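Local structure of Ras-related protein Rab-7L1 (Homo sapiens, 6HH2) at residues 27-32 / 157-162; 13-16 / 22-25; 89-92 / 98-101; 52-55 / 59-62. The protein binds GTP and GDP as a Rab-family small GTPase, maintains the integrity of the endosome-trans-Golgi network, recruits the kinase LRRK2 to the Golgi and stimulates its activity. The protein carries 4 engineered substitutions. One frame throughout, in Å; residues are numbered along the deposited sequence.

Interaction 1. Residues 27-32 / 157-162; sequences VQRYSQ and TSVKEN. With GDP (guanosine-5'-diphosphate), chain B.
Arg29 and Val159 mark where the last turn of helix 23-30 comes nearest the loop after strand 153-156, their CA atoms 7.7 Å apart. That loop holds Ser158, Val159 and Lys160 of the GDP pocket and corresponds to the guanine-binding G5 (SAK-type) motif of small GTPases. Val159 N lies 2.9 Å from O6 of GDP, although its N-H is hydrogen-bonded to Asn128, and Lys160 N sends a weak but nearly straight bond to the same oxygen (177° at the hydrogen). Ser158 forms an ST motif, its OG accepting from Glu161 N, and Asp131 hydrogen-bonds the same hydroxyl. The helix takes hold of this loop through one side chain. Arg29 leaves its backbone with CG anti to N (chi1 -157°) and bends at chi3, which sets the edge of the guanidinium at the carbonyl of Val159. That one oxygen takes a bent bond from NE at 2.8 Å, lying somewhat out of the guanidinium plane, and a weaker one from NH2, which probably restrains the group's rotation. Lys160 O stands near the same edge. Asn162 covers one face: its amide plane lies 16° from that of the guanidinium, a stacked arrangement, and its CB sits over the centre of the group. On the nucleotide side of the loop, Lys160 runs extended along the guanine, with CB near N1 and CD near N2, while Val159 CB approaches N7. Asn162 OD1 touches Arg29 CD at 3.0 Å.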
loop_
_atom_site.group_PDB
_atom_site.type_symbol
_atom_site.label_atom_id
_atom_site.label_comp_id
_atom_site.label_asym_id
_atom_site.label_seq_id
_atom_site.Cartn_x
_atom_site.Cartn_y
_atom_site.Cartn_z
ATOM N N VAL A 27 -5.295 -6.440 2.011
ATOM C CA VAL A 27 -4.294 -7.497 2.144
ATOM C C VAL A 27 -4.945 -8.873 2.031
ATOM O O VAL A 27 -4.411 -9.784 1.373
ATOM C CB VAL A 27 -3.551 -7.330 3.476
ATOM C CG1 VAL A 27 -2.624 -8.537 3.739
ATOM C CG2 VAL A 27 -2.773 -6.014 3.475
ATOM N N GLN A 28 -6.132 -9.045 2.650
ATOM C CA GLN A 28 -6.811 -10.335 2.549
ATOM C C GLN A 28 -7.175 -10.668 1.118
ATOM O O GLN A 28 -7.115 -11.836 0.726
ATOM C CB GLN A 28 -8.070 -10.309 3.409
ATOM C CG GLN A 28 -7.731 -10.285 4.894
ATOM C CD GLN A 28 -8.957 -10.064 5.774
ATOM O OE1 GLN A 28 -9.943 -9.440 5.361
ATOM N NE2 GLN A 28 -8.908 -10.600 6.974
ATOM N N ARG A 29 -7.494 -9.667 0.297
ATOM C CA ARG A 29 -7.868 -9.947 -1.077
ATOM C C ARG A 29 -6.659 -10.175 -1.977
ATOM O O ARG A 29 -6.676 -11.061 -2.865
ATOM C CB ARG A 29 -8.725 -8.808 -1.607
ATOM C CG ARG A 29 -9.573 -9.307 -2.776
ATOM C CD ARG A 29 -10.233 -8.200 -3.492
ATOM N NE ARG A 29 -11.624 -7.939 -3.120
ATOM C CZ ARG A 29 -12.670 -8.667 -3.505
ATOM N NH1 ARG A 29 -12.507 -9.780 -4.210
ATOM N NH2 ARG A 29 -13.890 -8.296 -3.151
ATOM N N TYR A 30 -5.623 -9.393 -1.777
ATOM C CA TYR A 30 -4.471 -9.380 -2.688
ATOM C C TYR A 30 -3.351 -10.357 -2.307
ATOM O O TYR A 30 -2.599 -10.811 -3.195
ATOM C CB TYR A 30 -3.909 -7.955 -2.789
ATOM C CG TYR A 30 -2.943 -7.858 -3.923
ATOM C CD1 TYR A 30 -3.409 -7.869 -5.246
ATOM C CD2 TYR A 30 -1.576 -7.777 -3.700
ATOM C CE1 TYR A 30 -2.501 -7.850 -6.326
ATOM C CE2 TYR A 30 -0.670 -7.741 -4.758
ATOM C CZ TYR A 30 -1.155 -7.758 -6.058
ATOM O OH TYR A 30 -0.295 -7.750 -7.122
ATOM N N SER A 31 -3.248 -10.757 -1.045
ATOM C CA SER A 31 -2.241 -11.744 -0.666
ATOM C C SER A 31 -2.652 -13.115 -1.181
ATOM O O SER A 31 -3.717 -13.297 -1.774
ATOM C CB SER A 31 -2.111 -11.803 0.856
ATOM O OG SER A 31 -3.267 -12.450 1.402
ATOM N N GLN A 32 -1.802 -14.117 -0.955
ATOM C CA GLN A 32 -2.207 -15.466 -1.358
ATOM C C GLN A 32 -3.059 -16.184 -0.343
ATOM O O GLN A 32 -3.359 -17.368 -0.558
ATOM C CB GLN A 32 -0.954 -16.322 -1.599
ATOM C CG GLN A 32 -0.191 -16.733 -0.318
ATOM C CD GLN A 32 0.868 -17.814 -0.661
ATOM O OE1 GLN A 32 1.801 -17.550 -1.442
ATOM N NE2 GLN A 32 0.704 -19.019 -0.111
ATOM N N THR A 157 -10.192 3.066 -5.927
ATOM C CA THR A 157 -10.303 1.616 -5.838
ATOM C C THR A 157 -11.549 1.284 -5.033
ATOM O O THR A 157 -12.087 2.134 -4.303
ATOM C CB THR A 157 -9.134 0.988 -5.057
ATOM O OG1 THR A 157 -9.097 1.512 -3.703
ATOM C CG2 THR A 157 -7.816 1.290 -5.730
ATOM N N SER A 158 -12.074 0.079 -5.266
ATOM C CA SER A 158 -13.057 -0.507 -4.365
ATOM C C SER A 158 -12.555 -1.891 -3.998
ATOM O O SER A 158 -12.641 -2.819 -4.810
ATOM C CB SER A 158 -14.455 -0.531 -4.991
ATOM O OG SER A 158 -15.366 -1.244 -4.137
ATOM N N VAL A 159 -12.074 -2.078 -2.744
ATOM C CA VAL A 159 -11.712 -3.430 -2.346
ATOM C C VAL A 159 -12.958 -4.299 -2.338
ATOM O O VAL A 159 -12.934 -5.472 -2.746
ATOM C CB VAL A 159 -11.068 -3.389 -0.929
ATOM C CG1 VAL A 159 -10.770 -4.810 -0.468
ATOM C CG2 VAL A 159 -9.753 -2.593 -0.994
ATOM N N LYS A 160 -14.091 -3.713 -1.926
ATOM C CA LYS A 160 -15.351 -4.453 -1.854
ATOM C C LYS A 160 -15.759 -5.038 -3.199
ATOM O O LYS A 160 -16.162 -6.205 -3.272
ATOM C CB LYS A 160 -16.453 -3.554 -1.305
ATOM C CG LYS A 160 -17.840 -4.184 -1.356
ATOM C CD LYS A 160 -18.862 -3.341 -0.613
ATOM C CE LYS A 160 -20.282 -3.759 -0.963
ATOM N NZ LYS A 160 -21.288 -2.819 -0.374
ATOM N N GLU A 161 -15.684 -4.246 -4.266
ATOM C CA GLU A 161 -16.076 -4.709 -5.598
ATOM C C GLU A 161 -14.887 -5.193 -6.413
ATOM O O GLU A 161 -15.049 -5.503 -7.608
ATOM C CB GLU A 161 -16.727 -3.564 -6.366
ATOM C CG GLU A 161 -17.979 -2.986 -5.738
ATOM C CD GLU A 161 -18.535 -1.827 -6.575
ATOM O OE1 GLU A 161 -17.769 -1.192 -7.377
ATOM O OE2 GLU A 161 -19.760 -1.571 -6.464
ATOM N N ASN A 162 -13.701 -5.228 -5.815
ATOM C CA ASN A 162 -12.467 -5.635 -6.483
ATOM C C ASN A 162 -12.201 -4.787 -7.722
ATOM O O ASN A 162 -11.780 -5.301 -8.765
ATOM C CB ASN A 162 -12.445 -7.138 -6.795
ATOM C CG ASN A 162 -11.032 -7.699 -6.956
ATOM O OD1 ASN A 162 -10.066 -7.238 -6.331
ATOM N ND2 ASN A 162 -10.916 -8.739 -7.791
HETATM P PB GDP B . -8.880 -1.249 8.138
HETATM O O1B GDP B . -8.211 -0.176 7.362
HETATM O O2B GDP B . -9.372 -0.817 9.478
HETATM O O3B GDP B . -8.088 -2.540 8.191
HETATM O O3A GDP B . -10.257 -1.534 7.291
HETATM P PA GDP B . -10.993 -2.920 7.025
HETATM O O1A GDP B . -10.326 -3.708 5.925
HETATM O O2A GDP B . -11.192 -3.622 8.361
HETATM O "O5'" GDP B . -12.405 -2.438 6.470
HETATM C "C5'" GDP B . -13.288 -1.659 7.264
HETATM C "C4'" GDP B . -14.712 -1.821 6.741
HETATM O "O4'" GDP B . -14.776 -1.214 5.407
HETATM C "C3'" GDP B . -15.043 -3.285 6.536
HETATM O "O3'" GDP B . -16.438 -3.411 6.859
HETATM C "C2'" GDP B . -14.824 -3.510 5.053
HETATM O "O2'" GDP B . -15.686 -4.534 4.573
HETATM C "C1'" GDP B . -15.243 -2.174 4.505
HETATM N N9 GDP B . -14.610 -1.885 3.213
HETATM C C8 GDP B . -13.298 -2.080 2.897
HETATM N N7 GDP B . -13.057 -1.667 1.611
HETATM C C5 GDP B . -14.236 -1.202 1.134
HETATM C C6 GDP B . -14.696 -0.640 -0.133
HETATM O O6 GDP B . -13.923 -0.517 -1.102
HETATM N N1 GDP B . -15.983 -0.277 -0.191
HETATM C C2 GDP B . -16.892 -0.415 0.787
HETATM N N2 GDP B . -18.218 -0.040 0.603
HETATM N N3 GDP B . -16.530 -0.967 1.971
HETATM C C4 GDP B . -15.246 -1.345 2.153
#

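Interaction 2. Residues 13-16 / 22-25; sequences VLVV and GKTS. With MG (magnesium ion), chain C; GDP (guanosine-5'-diphosphate), chain B.
Van der Waals packing joins strand 13-16 to the first turn of the helix that begins at Lys23. Val15 turns its CG1 methyl onto the lysine chain, 3.8 Å from Lys23 CB and close to CG; the valine and the lysine chain run alongside each other in opposite senses. Further out, Lys23 CD rests on the backbone of Val16, 3.3 Å from its C atom. The lysine then bends at chi3 and chi4 (-56° and -59°), and this double turn carries its ammonium back to the nucleotide.

Polar contacts gather on the phosphates. Lys23 NZ donates to GDP O1B at 2.8 Å and also forms a salt bridge with Glu71. Gly22, at a positive phi (114°), presents its N-H to O3A and O1B, and Lys23 N binds O1B as well, so three donors from two consecutive residues hold one oxygen. Thr24 N reaches O3B. On the alpha-phosphate, Ser25 grips O1A with both its backbone N and its OG, the latter at 2.6 Å.

Metal coordination completes the set. Magnesium is bound by Thr24 OG1 at 2.1 Å, by GDP O3B at 2.0 Å and by four waters, two of which donate hydrogen bonds to O2A and O2B. Asp66 hydrogen-bonds Thr24 OG1 from the second shell. A strand, a glycine-bearing loop and a helix start whose amides face the phosphates constitute the P-loop, or Walker A motif, of the Ras superfamily.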
loop_
_atom_site.group_PDB
_atom_site.type_symbol
_atom_site.label_atom_id
_atom_site.label_comp_id
_atom_site.label_asym_id
_atom_site.label_seq_id
_atom_site.Cartn_x
_atom_site.Cartn_y
_atom_site.Cartn_z
ATOM N N VAL A 13 6.137 -4.174 1.183
ATOM C CA VAL A 13 5.202 -3.105 0.820
ATOM C C VAL A 13 4.415 -2.749 2.081
ATOM O O VAL A 13 3.792 -3.625 2.704
ATOM C CB VAL A 13 4.245 -3.588 -0.279
ATOM C CG1 VAL A 13 3.221 -2.499 -0.577
ATOM C CG2 VAL A 13 5.079 -3.969 -1.536
ATOM N N LEU A 14 4.436 -1.476 2.454
ATOM C CA LEU A 14 3.672 -1.006 3.628
ATOM C C LEU A 14 2.276 -0.612 3.201
ATOM O O LEU A 14 2.117 0.143 2.235
ATOM C CB LEU A 14 4.371 0.218 4.221
ATOM C CG LEU A 14 5.848 0.021 4.470
ATOM C CD1 LEU A 14 6.448 1.296 5.087
ATOM C CD2 LEU A 14 6.062 -1.197 5.413
ATOM N N VAL A 15 1.256 -1.149 3.851
ATOM C CA VAL A 15 -0.124 -0.758 3.640
ATOM C C VAL A 15 -0.564 0.039 4.850
ATOM O O VAL A 15 -0.704 -0.485 5.971
ATOM C CB VAL A 15 -1.037 -1.963 3.445
ATOM C CG1 VAL A 15 -2.466 -1.494 3.194
ATOM C CG2 VAL A 15 -0.481 -2.828 2.273
ATOM N N VAL A 16 -0.653 1.350 4.697
ATOM C CA VAL A 16 -0.871 2.293 5.785
ATOM C C VAL A 16 -2.086 3.144 5.472
ATOM O O VAL A 16 -2.555 3.217 4.343
ATOM C CB VAL A 16 0.336 3.181 6.136
ATOM C CG1 VAL A 16 1.545 2.343 6.560
ATOM C CG2 VAL A 16 0.703 4.135 4.970
ATOM N N GLY A 22 -9.976 0.245 4.788
ATOM C CA GLY A 22 -9.915 -0.940 3.947
ATOM C C GLY A 22 -8.568 -1.663 3.863
ATOM O O GLY A 22 -8.366 -2.449 2.920
ATOM N N LYS A 23 -7.623 -1.394 4.771
ATOM C CA LYS A 23 -6.281 -1.958 4.620
ATOM C C LYS A 23 -6.291 -3.471 4.798
ATOM O O LYS A 23 -5.693 -4.177 3.990
ATOM C CB LYS A 23 -5.342 -1.338 5.655
ATOM C CG LYS A 23 -5.222 0.172 5.469
ATOM C CD LYS A 23 -4.179 0.778 6.473
ATOM C CE LYS A 23 -4.473 0.463 7.957
ATOM N NZ LYS A 23 -5.824 0.977 8.351
ATOM N N THR A 24 -6.844 -3.988 5.913
ATOM C CA THR A 24 -6.851 -5.428 6.109
ATOM C C THR A 24 -7.620 -6.110 4.995
ATOM O O THR A 24 -7.207 -7.181 4.528
ATOM C CB THR A 24 -7.391 -5.739 7.504
ATOM O OG1 THR A 24 -6.587 -5.025 8.462
ATOM C CG2 THR A 24 -7.319 -7.262 7.806
ATOM N N SER A 25 -8.705 -5.491 4.539
ATOM C CA SER A 25 -9.468 -6.071 3.439
ATOM C C SER A 25 -8.617 -6.129 2.160
ATOM O O SER A 25 -8.669 -7.126 1.435
ATOM C CB SER A 25 -10.731 -5.241 3.185
ATOM O OG SER A 25 -11.584 -5.309 4.313
HETATM MG MG MG C . -7.368 -3.604 9.767
HETATM P PB GDP B . -8.880 -1.249 8.138
HETATM O O1B GDP B . -8.211 -0.176 7.362
HETATM O O2B GDP B . -9.372 -0.817 9.478
HETATM O O3B GDP B . -8.088 -2.540 8.191
HETATM O O3A GDP B . -10.257 -1.534 7.291
HETATM P PA GDP B . -10.993 -2.920 7.025
HETATM O O1A GDP B . -10.326 -3.708 5.925
HETATM O O2A GDP B . -11.192 -3.622 8.361
HETATM O "O5'" GDP B . -12.405 -2.438 6.470
HETATM C "C5'" GDP B . -13.288 -1.659 7.264
HETATM C "C4'" GDP B . -14.712 -1.821 6.741
HETATM O "O4'" GDP B . -14.776 -1.214 5.407
HETATM C "C3'" GDP B . -15.043 -3.285 6.536
HETATM O "O3'" GDP B . -16.438 -3.411 6.859
HETATM C "C2'" GDP B . -14.824 -3.510 5.053
HETATM O "O2'" GDP B . -15.686 -4.534 4.573
HETATM C "C1'" GDP B . -15.243 -2.174 4.505
HETATM N N9 GDP B . -14.610 -1.885 3.213
HETATM C C8 GDP B . -13.298 -2.080 2.897
HETATM N N7 GDP B . -13.057 -1.667 1.611
HETATM C C5 GDP B . -14.236 -1.202 1.134
HETATM C C6 GDP B . -14.696 -0.640 -0.133
HETATM O O6 GDP B . -13.923 -0.517 -1.102
HETATM N N1 GDP B . -15.983 -0.277 -0.191
HETATM C C2 GDP B . -16.892 -0.415 0.787
HETATM N N2 GDP B . -18.218 -0.040 0.603
HETATM N N3 GDP B . -16.530 -0.967 1.971
HETATM C C4 GDP B . -15.246 -1.345 2.153
HETATM O O HOH W 1 -9.151 -4.553 9.897
HETATM O O HOH W 2 -5.541 -2.594 9.674
HETATM O O HOH W 3 -7.994 -2.186 11.227
HETATM O O HOH W 4 -6.691 -4.786 11.375
#

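Interaction 3. Residues 89-92 / 98-101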
loop_
_atom_site.group_PDB
_atom_site.type_symbol
_atom_site.label_atom_id
_atom_site.label_comp_id
_atom_site.label_asym_id
_atom_site.label_seq_id
_atom_site.Cartn_x
_atom_site.Cartn_y
_atom_site.Cartn_z
ATOM N N ILE A 89 -0.750 4.024 0.539
ATOM C CA ILE A 89 -1.405 4.884 1.525
ATOM C C ILE A 89 -2.877 4.974 1.172
ATOM O O ILE A 89 -3.222 5.479 0.080
ATOM C CB ILE A 89 -0.746 6.261 1.611
ATOM C CG1 ILE A 89 0.755 6.072 1.925
ATOM C CG2 ILE A 89 -1.482 7.119 2.676
ATOM C CD1 ILE A 89 1.532 7.360 2.217
ATOM N N MET A 90 -3.737 4.413 2.005
ATOM C CA MET A 90 -5.159 4.286 1.718
ATOM C C MET A 90 -5.965 5.285 2.498
ATOM O O MET A 90 -5.642 5.566 3.652
ATOM C CB MET A 90 -5.681 2.881 2.049
ATOM C CG MET A 90 -4.966 1.787 1.295
ATOM S SD MET A 90 -5.667 0.135 1.591
ATOM C CE MET A 90 -7.462 0.449 1.590
ATOM N N PHE A 91 -6.977 5.837 1.850
ATOM C CA PHE A 91 -7.994 6.618 2.517
ATOM C C PHE A 91 -9.380 6.173 2.063
ATOM O O PHE A 91 -9.545 5.443 1.084
ATOM C CB PHE A 91 -7.732 8.137 2.438
ATOM C CG PHE A 91 -8.033 8.748 1.109
ATOM C CD1 PHE A 91 -7.081 8.705 0.065
ATOM C CD2 PHE A 91 -9.287 9.350 0.882
ATOM C CE1 PHE A 91 -7.388 9.259 -1.178
ATOM C CE2 PHE A 91 -9.589 9.929 -0.355
ATOM C CZ PHE A 91 -8.631 9.908 -1.377
ATOM N N ASP A 92 -10.391 6.599 2.811
ATOM C CA ASP A 92 -11.796 6.367 2.483
ATOM C C ASP A 92 -12.358 7.633 1.836
ATOM O O ASP A 92 -12.388 8.696 2.473
ATOM C CB ASP A 92 -12.484 6.038 3.820
ATOM C CG ASP A 92 -14.012 5.876 3.730
ATOM O OD1 ASP A 92 -14.636 6.156 2.689
ATOM O OD2 ASP A 92 -14.587 5.517 4.796
ATOM N N THR A 98 -9.725 10.947 6.865
ATOM C CA THR A 98 -8.764 9.936 6.421
ATOM C C THR A 98 -7.981 10.428 5.210
ATOM O O THR A 98 -6.799 10.083 5.045
ATOM C CB THR A 98 -9.455 8.599 6.097
ATOM O OG1 THR A 98 -10.229 8.690 4.866
ATOM C CG2 THR A 98 -10.359 8.111 7.267
ATOM N N PHE A 99 -8.589 11.318 4.431
ATOM C CA PHE A 99 -7.885 11.937 3.303
ATOM C C PHE A 99 -6.820 12.895 3.809
ATOM O O PHE A 99 -5.633 12.774 3.456
ATOM C CB PHE A 99 -8.898 12.683 2.447
ATOM C CG PHE A 99 -8.290 13.489 1.286
ATOM C CD1 PHE A 99 -7.589 12.867 0.228
ATOM C CD2 PHE A 99 -8.451 14.888 1.253
ATOM C CE1 PHE A 99 -7.088 13.657 -0.840
ATOM C CE2 PHE A 99 -7.977 15.644 0.182
ATOM C CZ PHE A 99 -7.281 15.017 -0.830
ATOM N N SER A 100 -7.227 13.831 4.676
ATOM C CA SER A 100 -6.271 14.743 5.287
ATOM C C SER A 100 -5.133 13.998 5.969
ATOM O O SER A 100 -3.957 14.388 5.838
ATOM C CB SER A 100 -7.024 15.626 6.290
ATOM O OG SER A 100 -6.156 16.573 6.895
ATOM N N ASN A 101 -5.454 12.939 6.723
ATOM C CA ASN A 101 -4.393 12.227 7.434
ATOM C C ASN A 101 -3.426 11.514 6.493
ATOM O O ASN A 101 -2.304 11.188 6.909
ATOM C CB ASN A 101 -4.985 11.224 8.432
ATOM C CG ASN A 101 -5.237 11.815 9.787
ATOM O OD1 ASN A 101 -4.593 12.782 10.189
ATOM N ND2 ASN A 101 -6.206 11.242 10.488
HETATM O O HOH W 5 -5.973 7.323 5.728
#
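Phe91 meets Thr98 and Phe99 from its first side-chain atom onward. Its CB lies 3.4 Å from Thr98 O and almost as near to Thr98 OG1. At chi1 76° CG stands between the backbone N and the carbonyl carbon, and the ring is thereby set beside the start of the Phe99 side chain: CG approaches Phe99 CA, and CD2 comes within 3.7 Å of Phe99 CB. Along the other side of the ring, CD1 and CE1 lie near Phe99 CD1; CE2 and then CZ reach it too, the latter at 3.5 Å. Phe99 CD1 sits over one face of the Phe91 ring, displaced toward its rim. The two side chains lie side by side and point the same way, but the ring planes meet obliquely at 54°. The pair packs helix 96-112 against strand 86-92 within a beta-alpha-beta unit that continues into strand 123-128, whose Leu125 and Ala127 also touch Phe91. At the strand's end a hydrogen bond accompanies the aromatic contact: Asp92 N donates to Thr98 OG1 at 2.9 Å, with 155° at the hydrogen, and this hydroxyl is also hydrogen-bonded to Asn95 O. A water bridges the same two elements, donating to Met90 O at 2.7 Å and to Thr98 O at 3.0 Å.

Interaction 4. Residues 52-55 / 59-62; sequences LQWS and IVRL
The beta hairpin of strands 48-55 and 58-66 forms one margin of the central sheet of this small GTPase, and Leu52 pairs with Val60 near its turn. The local segments run antiparallel, at 143° between their directions. Leu52 and Val60 make a hydrogen-bonded pair: Leu52 N donates to Val60 O and Val60 N to Leu52 O, each at 2.9 Å and nearly straight. Leu52 O also receives a CA-H contact from Ile59. One step toward the turn, Gln53 and Ile59 form a non-hydrogen-bonded pair, their CA atoms 4.5 Å apart. On the face carrying Leu52 and Val60, the CG2 methyl of Val60 lies alongside Trp54, touching CB and CE3, both at 3.9 Å. The two side chains point the same way, and the indole continues past the valine to reach Glu174 and Met177 of helix 165-178. Gln53 begins directed away from the neighbouring strand but bends at chi2 (75°), which brings its amide back to the CG2 methyl of Ile59, with OE1 3.6 Å from that carbon. The other end of the amide is held by a nearby backbone carbonyl: Gln53 NE2 donates to Ser55 O at 2.8 Å, and the acceptor lies in the amide plane.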
loop_
_atom_site.group_PDB
_atom_site.type_symbol
_atom_site.label_atom_id
_atom_site.label_comp_id
_atom_site.label_asym_id
_atom_site.label_seq_id
_atom_site.Cartn_x
_atom_site.Cartn_y
_atom_site.Cartn_z
ATOM N N LEU A 52 4.516 -14.237 -7.382
ATOM C CA LEU A 52 4.137 -14.186 -8.788
ATOM C C LEU A 52 5.323 -14.625 -9.625
ATOM O O LEU A 52 6.455 -14.174 -9.399
ATOM C CB LEU A 52 3.775 -12.737 -9.208
ATOM C CG LEU A 52 2.522 -12.165 -8.549
ATOM C CD1 LEU A 52 2.464 -10.669 -8.796
ATOM C CD2 LEU A 52 1.281 -12.889 -9.110
ATOM N N GLN A 53 5.071 -15.457 -10.630
ATOM C CA GLN A 53 6.098 -15.672 -11.639
ATOM C C GLN A 53 6.280 -14.369 -12.390
ATOM O O GLN A 53 5.299 -13.705 -12.754
ATOM C CB GLN A 53 5.693 -16.785 -12.625
ATOM C CG GLN A 53 6.913 -17.335 -13.438
ATOM C CD GLN A 53 7.757 -18.220 -12.577
ATOM O OE1 GLN A 53 7.236 -18.881 -11.673
ATOM N NE2 GLN A 53 9.069 -18.250 -12.831
ATOM N N TRP A 54 7.537 -13.984 -12.609
ATOM C CA TRP A 54 7.843 -12.769 -13.361
ATOM C C TRP A 54 8.366 -13.076 -14.753
ATOM O O TRP A 54 7.990 -12.416 -15.711
ATOM C CB TRP A 54 8.884 -11.923 -12.597
ATOM C CG TRP A 54 9.139 -10.578 -13.256
ATOM C CD1 TRP A 54 10.280 -10.163 -13.924
ATOM C CD2 TRP A 54 8.226 -9.494 -13.312
ATOM N NE1 TRP A 54 10.101 -8.878 -14.379
ATOM C CE2 TRP A 54 8.857 -8.446 -14.000
ATOM C CE3 TRP A 54 6.942 -9.304 -12.822
ATOM C CZ2 TRP A 54 8.214 -7.224 -14.226
ATOM C CZ3 TRP A 54 6.313 -8.088 -13.044
ATOM C CH2 TRP A 54 6.953 -7.076 -13.723
ATOM N N SER A 55 9.213 -14.092 -14.874
ATOM C CA SER A 55 9.718 -14.539 -16.161
ATOM C C SER A 55 10.033 -16.020 -16.032
ATOM O O SER A 55 9.818 -16.615 -14.979
ATOM C CB SER A 55 10.974 -13.742 -16.539
ATOM O OG SER A 55 12.061 -14.116 -15.710
ATOM N N ILE A 59 11.029 -14.947 -9.961
ATOM C CA ILE A 59 9.764 -14.698 -9.299
ATOM C C ILE A 59 9.861 -13.361 -8.559
ATOM O O ILE A 59 10.956 -12.853 -8.270
ATOM C CB ILE A 59 9.377 -15.836 -8.339
ATOM C CG1 ILE A 59 10.430 -15.985 -7.253
ATOM C CG2 ILE A 59 9.120 -17.165 -9.087
ATOM C CD1 ILE A 59 9.904 -16.743 -6.039
ATOM N N VAL A 60 8.694 -12.775 -8.294
ATOM C CA VAL A 60 8.520 -11.601 -7.429
ATOM C C VAL A 60 7.767 -12.056 -6.192
ATOM O O VAL A 60 6.733 -12.728 -6.303
ATOM C CB VAL A 60 7.702 -10.525 -8.154
ATOM C CG1 VAL A 60 7.240 -9.445 -7.162
ATOM C CG2 VAL A 60 8.555 -9.901 -9.281
ATOM N N ARG A 61 8.294 -11.720 -5.022
ATOM C CA ARG A 61 7.675 -12.081 -3.749
ATOM C C ARG A 61 7.371 -10.775 -3.019
ATOM O O ARG A 61 8.269 -9.935 -2.842
ATOM C CB ARG A 61 8.627 -12.966 -2.944
ATOM C CG ARG A 61 8.134 -13.310 -1.542
ATOM C CD ARG A 61 9.057 -14.317 -0.817
ATOM N NE ARG A 61 8.949 -15.644 -1.411
ATOM C CZ ARG A 61 9.863 -16.205 -2.199
ATOM N NH1 ARG A 61 10.989 -15.565 -2.486
ATOM N NH2 ARG A 61 9.654 -17.425 -2.682
ATOM N N LEU A 62 6.107 -10.564 -2.657
ATOM C CA LEU A 62 5.721 -9.356 -1.932
ATOM C C LEU A 62 5.382 -9.722 -0.494
ATOM O O LEU A 62 4.617 -10.657 -0.255
ATOM C CB LEU A 62 4.466 -8.733 -2.507
ATOM C CG LEU A 62 4.462 -8.418 -3.974
ATOM C CD1 LEU A 62 3.120 -7.717 -4.266
ATOM C CD2 LEU A 62 5.658 -7.534 -4.292
#

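In the fold
From the N terminus, interaction 2 comes first, joining strand 8-17 to the start of helix 23-30 across a short loop. Interaction 4 then closes the hairpin of strands 48-55 and 58-66, and interaction 3 ties strand 86-92 to helix 96-112. These three follow in series. Interaction 1 spans 124 residues, enclosing interactions 3 and 4, and brings helix 23-30 to the loop before helix 165-178. It shares helix 23-30 and GDP with interaction 2. Strands 8-17 and 86-92 are sheet neighbours, linking interactions 2 and 3, whereas interactions 3 and 4 lie about 29 Å apart between centres.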